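Local coordinates for protein pilin (Streptococcus pyogenes serotype M1, PDB 3GLD) that stacks head to tail through intermolecular isopeptide bonds to form the shaft of the pilus, which the bacterium needs for host-cell adhesion, aggregation and biofilm formation, at residues L162-K167 / E228-T233; K177-G182 / V243-Y248. The protein carries 2 engineered substitutions. All blocks are in the same frame, centred on the assembly; numbering follows the deposited sequence.

Contact 1 of 2, residues L162-K167 / E228-T233; sequences LTVKKK and ESIKVT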
# COMPACT_ATOMS: atom_id res chain seq x y z
N LEU A 162 -8.18 14.50 -1.81
CA LEU A 162 -8.48 15.61 -2.68
C LEU A 162 -9.71 16.39 -2.16
O LEU A 162 -10.81 15.84 -1.99
CB LEU A 162 -8.70 15.13 -4.12
CG LEU A 162 -9.31 16.17 -5.07
CD1 LEU A 162 -8.37 17.31 -5.25
CD2 LEU A 162 -9.64 15.54 -6.41
N THR A 163 -9.49 17.67 -1.86
CA THR A 163 -10.56 18.57 -1.41
C THR A 163 -10.90 19.53 -2.55
O THR A 163 -10.01 20.13 -3.16
CB THR A 163 -10.11 19.33 -0.14
OG1 THR A 163 -9.80 18.38 0.87
CG2 THR A 163 -11.20 20.30 0.42
N VAL A 164 -12.18 19.65 -2.87
CA VAL A 164 -12.61 20.62 -3.89
C VAL A 164 -13.51 21.65 -3.24
O VAL A 164 -14.49 21.30 -2.61
CB VAL A 164 -13.35 19.94 -5.10
CG1 VAL A 164 -13.74 21.01 -6.17
CG2 VAL A 164 -12.48 18.85 -5.71
N LYS A 165 -13.16 22.92 -3.39
CA LYS A 165 -13.85 23.98 -2.69
C LYS A 165 -14.43 24.95 -3.70
O LYS A 165 -13.82 25.18 -4.75
CB LYS A 165 -12.86 24.76 -1.81
CG LYS A 165 -12.35 23.97 -0.64
CD LYS A 165 -11.23 24.72 0.12
CE LYS A 165 -11.73 25.96 0.86
NZ LYS A 165 -10.63 26.55 1.68
N LYS A 166 -15.60 25.50 -3.37
CA LYS A 166 -16.20 26.57 -4.17
C LYS A 166 -16.19 27.86 -3.35
O LYS A 166 -16.61 27.89 -2.18
CB LYS A 166 -17.64 26.22 -4.56
CG LYS A 166 -18.38 27.38 -5.29
CD LYS A 166 -17.90 27.44 -6.72
CE LYS A 166 -17.99 28.84 -7.25
NZ LYS A 166 -17.66 28.86 -8.70
N LYS A 167 -15.69 28.93 -3.97
CA LYS A 167 -15.69 30.25 -3.38
C LYS A 167 -16.44 31.20 -4.34
O LYS A 167 -16.15 31.24 -5.54
CB LYS A 167 -14.24 30.71 -3.21
CG LYS A 167 -14.11 32.12 -2.66
CD LYS A 167 -12.63 32.54 -2.55
CE LYS A 167 -12.46 33.70 -1.57
NZ LYS A 167 -11.00 33.91 -1.29
N GLU A 228 -18.76 25.58 0.45
CA GLU A 228 -18.95 24.13 0.60
C GLU A 228 -17.76 23.39 -0.01
O GLU A 228 -17.00 23.97 -0.80
CB GLU A 228 -20.27 23.70 -0.06
CG GLU A 228 -21.49 24.32 0.62
CD GLU A 228 -22.83 23.84 0.05
OE1 GLU A 228 -22.89 23.32 -1.09
OE2 GLU A 228 -23.82 23.97 0.78
N SER A 229 -17.61 22.10 0.33
CA SER A 229 -16.56 21.34 -0.29
C SER A 229 -16.91 19.84 -0.35
O SER A 229 -17.76 19.36 0.40
CB SER A 229 -15.24 21.54 0.48
OG SER A 229 -15.34 21.01 1.82
N ILE A 230 -16.25 19.14 -1.27
CA ILE A 230 -16.16 17.69 -1.19
C ILE A 230 -14.69 17.31 -0.90
O ILE A 230 -13.78 18.12 -1.15
CB ILE A 230 -16.64 16.96 -2.47
CG1 ILE A 230 -15.78 17.29 -3.69
CG2 ILE A 230 -18.14 17.23 -2.72
CD1 ILE A 230 -15.81 16.20 -4.75
N LYS A 231 -14.50 16.10 -0.39
CA LYS A 231 -13.18 15.57 -0.09
C LYS A 231 -13.21 14.06 -0.39
O LYS A 231 -13.99 13.31 0.22
CB LYS A 231 -12.82 15.81 1.37
CG LYS A 231 -11.32 15.52 1.69
CD LYS A 231 -11.06 15.31 3.17
CE LYS A 231 -11.33 16.55 3.98
NZ LYS A 231 -10.71 16.45 5.34
N VAL A 232 -12.39 13.65 -1.35
CA VAL A 232 -12.11 12.25 -1.59
C VAL A 232 -11.16 11.84 -0.45
O VAL A 232 -10.02 12.30 -0.40
CB VAL A 232 -11.47 12.06 -2.98
CG1 VAL A 232 -11.21 10.56 -3.28
CG2 VAL A 232 -12.35 12.66 -4.05
N THR A 233 -11.66 11.06 0.50
CA THR A 233 -10.91 10.81 1.73
C THR A 233 -9.88 9.66 1.65
O THR A 233 -9.02 9.56 2.53
CB THR A 233 -11.84 10.53 2.93
OG1 THR A 233 -12.59 9.33 2.69
CG2 THR A 233 -12.80 11.67 3.12

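Contact 2 of 2, residues K177-G182 / V243-Y248; sequences KDFNFG and VTEDDY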
# COMPACT_ATOMS: atom_id res chain seq x y z
N LYS A 177 -26.25 29.90 -4.83
CA LYS A 177 -26.28 29.15 -6.07
C LYS A 177 -25.46 27.84 -6.01
O LYS A 177 -24.34 27.82 -5.48
CB LYS A 177 -25.80 30.04 -7.22
CG LYS A 177 -25.74 29.34 -8.58
CD LYS A 177 -25.08 30.26 -9.59
CE LYS A 177 -25.01 29.62 -10.95
NZ LYS A 177 -26.38 29.38 -11.55
N ASP A 178 -26.05 26.77 -6.54
CA ASP A 178 -25.34 25.52 -6.75
C ASP A 178 -24.57 25.49 -8.07
O ASP A 178 -25.16 25.65 -9.14
CB ASP A 178 -26.26 24.32 -6.59
CG ASP A 178 -26.24 23.80 -5.17
OD1 ASP A 178 -25.22 23.22 -4.74
OD2 ASP A 178 -27.23 24.01 -4.46
N PHE A 179 -23.25 25.32 -7.99
CA PHE A 179 -22.45 25.19 -9.19
C PHE A 179 -22.23 23.70 -9.43
O PHE A 179 -21.95 22.97 -8.48
CB PHE A 179 -21.12 25.91 -9.02
CG PHE A 179 -21.25 27.41 -8.87
CD1 PHE A 179 -20.95 28.24 -9.94
CD2 PHE A 179 -21.64 27.98 -7.65
CE1 PHE A 179 -21.06 29.62 -9.83
CE2 PHE A 179 -21.77 29.36 -7.54
CZ PHE A 179 -21.48 30.18 -8.63
N ASN A 180 -22.38 23.26 -10.69
CA ASN A 180 -22.20 21.85 -11.06
C ASN A 180 -20.74 21.47 -11.30
O ASN A 180 -19.99 22.23 -11.91
CB ASN A 180 -22.97 21.53 -12.34
CG ASN A 180 -24.48 21.48 -12.14
OD1 ASN A 180 -24.98 21.22 -11.04
ND2 ASN A 180 -25.21 21.72 -13.22
N PHE A 181 -20.37 20.27 -10.88
CA PHE A 181 -18.99 19.80 -11.06
C PHE A 181 -18.98 18.34 -11.52
O PHE A 181 -19.92 17.58 -11.25
CB PHE A 181 -18.23 19.88 -9.74
CG PHE A 181 -17.96 21.28 -9.23
CD1 PHE A 181 -16.76 21.93 -9.54
CD2 PHE A 181 -18.85 21.91 -8.35
CE1 PHE A 181 -16.49 23.22 -9.05
CE2 PHE A 181 -18.59 23.20 -7.85
CZ PHE A 181 -17.40 23.86 -8.19
N GLY A 182 -17.90 17.95 -12.20
CA GLY A 182 -17.60 16.55 -12.50
C GLY A 182 -16.19 16.20 -12.02
O GLY A 182 -15.28 17.03 -12.12
N VAL A 243 -10.79 17.54 -12.42
CA VAL A 243 -11.98 18.16 -11.86
C VAL A 243 -12.42 19.32 -12.75
O VAL A 243 -11.62 20.18 -13.09
CB VAL A 243 -11.75 18.74 -10.45
CG1 VAL A 243 -13.09 19.15 -9.82
CG2 VAL A 243 -11.01 17.72 -9.55
N THR A 244 -13.70 19.35 -13.11
CA THR A 244 -14.22 20.45 -13.92
C THR A 244 -15.55 20.95 -13.37
O THR A 244 -16.41 20.17 -12.97
CB THR A 244 -14.45 20.02 -15.37
OG1 THR A 244 -15.65 19.25 -15.43
CG2 THR A 244 -13.33 19.21 -15.93
N GLU A 245 -15.72 22.26 -13.37
CA GLU A 245 -17.01 22.89 -13.11
C GLU A 245 -17.72 23.16 -14.44
O GLU A 245 -17.05 23.43 -15.44
CB GLU A 245 -16.74 24.20 -12.39
CG GLU A 245 -17.97 25.02 -12.00
CD GLU A 245 -17.59 26.34 -11.34
OE1 GLU A 245 -16.95 26.34 -10.27
OE2 GLU A 245 -17.96 27.39 -11.88
N ASP A 246 -19.05 23.12 -14.47
CA ASP A 246 -19.82 23.62 -15.64
C ASP A 246 -19.42 25.06 -15.99
O ASP A 246 -18.84 25.77 -15.19
CB ASP A 246 -21.34 23.57 -15.39
CG ASP A 246 -21.94 22.20 -15.63
OD1 ASP A 246 -21.16 21.25 -15.85
OD2 ASP A 246 -23.18 22.08 -15.60
N ASP A 247 -19.76 25.47 -17.20
CA ASP A 247 -19.46 26.81 -17.69
C ASP A 247 -20.59 27.75 -17.27
O ASP A 247 -21.77 27.50 -17.56
CB ASP A 247 -19.30 26.76 -19.21
CG ASP A 247 -18.76 28.06 -19.79
OD1 ASP A 247 -18.85 29.12 -19.13
OD2 ASP A 247 -18.28 28.01 -20.94
N TYR A 248 -20.23 28.82 -16.58
CA TYR A 248 -21.23 29.78 -16.11
C TYR A 248 -21.07 31.19 -16.66
O TYR A 248 -21.63 32.14 -16.10
CB TYR A 248 -21.29 29.80 -14.58
CG TYR A 248 -21.89 28.53 -14.02
CD1 TYR A 248 -23.27 28.34 -14.00
CD2 TYR A 248 -21.07 27.51 -13.52
CE1 TYR A 248 -23.83 27.17 -13.50
CE2 TYR A 248 -21.63 26.33 -13.01
CZ TYR A 248 -23.01 26.17 -13.00
OH TYR A 248 -23.59 25.02 -12.51

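Contact 1 of 2, residues L162-K167 / E228-T233
Val164 and Ile230 face each other as an antiparallel hydrogen-bonded pair, their side chains lying side by side and pointing the same way, with Val164 CB 3.9 Å from Ile230 CG1. Ile230 holds CG1 between its backbone N and carbonyl carbon (chi1 64°), which turns that branch toward Val164, alongside its CB, while CG2 stands beside the backbone N. Beta-branched residues suit extended backbone, and this pair packs against Phe222 of strand 220-224. At the next hydrogen-bonded pair, on the same face, Leu162 and Val232 meet more loosely through their CB atoms, 4.3 Å apart.

The backbones are joined by paired bonds at each of these sites: Val164 N reaches Ile230 O at 2.8 Å, and Val232 N reaches Leu162 O at the same 2.8 Å. The two strands lie inside one sheet of the C-terminal domain's beta sandwich: strand 151-169 also pairs with parallel strand 284-291, and strand 229-236 pairs on with 196-202.

Polar residues take the opposite face. Thr163 sets OG1 beside its own backbone N (chi1 -59°), where it meets Lys231 CG at 3.3 Å; the aliphatic part of the lysine passes the hydroxyl obliquely before its chain bends away. Ser229 CB packs on Lys165 CG at 3.9 Å. Toward the end of the pairing Lys166 N makes a weak bond to Glu228 O, 3.3 Å long. The Lys166 side chain leads away from Glu228; its NZ forms the isopeptide bond with Asn290 CG and, as an amide nitrogen, is hydrogen-bonded to Glu245 OE1.

Contact 2 of 2, residues K177-G182 / V243-Y248
The Tyr248 ring receives the edge of Phe179 on one face, CD1 standing 3.6 Å above its plane, in a T-shaped pair with the rings at 75°. These groups gather where antiparallel strands 179-185 and 240-245, central in a four-stranded sheet of the C-terminal domain's beta sandwich, give way to loop. At the tyrosine's own edge, near the ring plane, lies Asn180 N, and Lys177 CE approaches obliquely, 3.7 Å from Tyr248 CE1. Lys177 also lays CD over one face of Phe179, packing its methylene chain on aromatic carbon while NZ goes on to a salt bridge with Glu251. Glu245 CG covers one face of the Phe181 ring as a CH-pi contact, 4.1 Å from the centroid.

Phe181 and Glu245 form a non-hydrogen-bonded pair. The glutamate chain sets out opposite its backbone N, chi1 -179°, and runs along the ring, which brings OE1 3.3 Å from Phe181 CZ with the carboxylate nearly perpendicular to the ring. Its OE1 is hydrogen-bonded to Lys166; Glu245 is the residue that promotes formation of the Lys166-Asn290 isopeptide, and the aromatics of Phe179 and Phe181 wall this buried site.

Gly182 adds no side chain beside Thr244, and their backbones join through two nearly straight bonds. Past Glu245, where strand 240-245 ends, Asp246 N still bonds to Asn180 O at 2.9 Å, but Asn180 N turns to Tyr248 OH at 2.8 Å, the hydroxyl standing in for a backbone acceptor. Farther out, Asn180 ND2 donates within its amide plane to Asp246 OD2 at 3.1 Å, meeting the carboxylate from above its plane.

Both contacts are antiparallel strand pairings in the C-terminal domain, one in each of two sheets that face each other, and their segments alternate along the chain. Contact 1 is the more regular, with an apolar face turned inward and a face of lysine, threonine and serine turned outward. Contact 2 is partly buried: its strands soon give way to loop, and aromatic rings and side-chain hydrogen bonds do much of the joining. The sheets meet at the isopeptide amide of Lys166 in contact 1, whose hydrogen bond to Glu245 reaches into contact 2 beside Phe179 and Phe181. Farther along, Leu162 packs against Val243, an apolar continuation of the same interface.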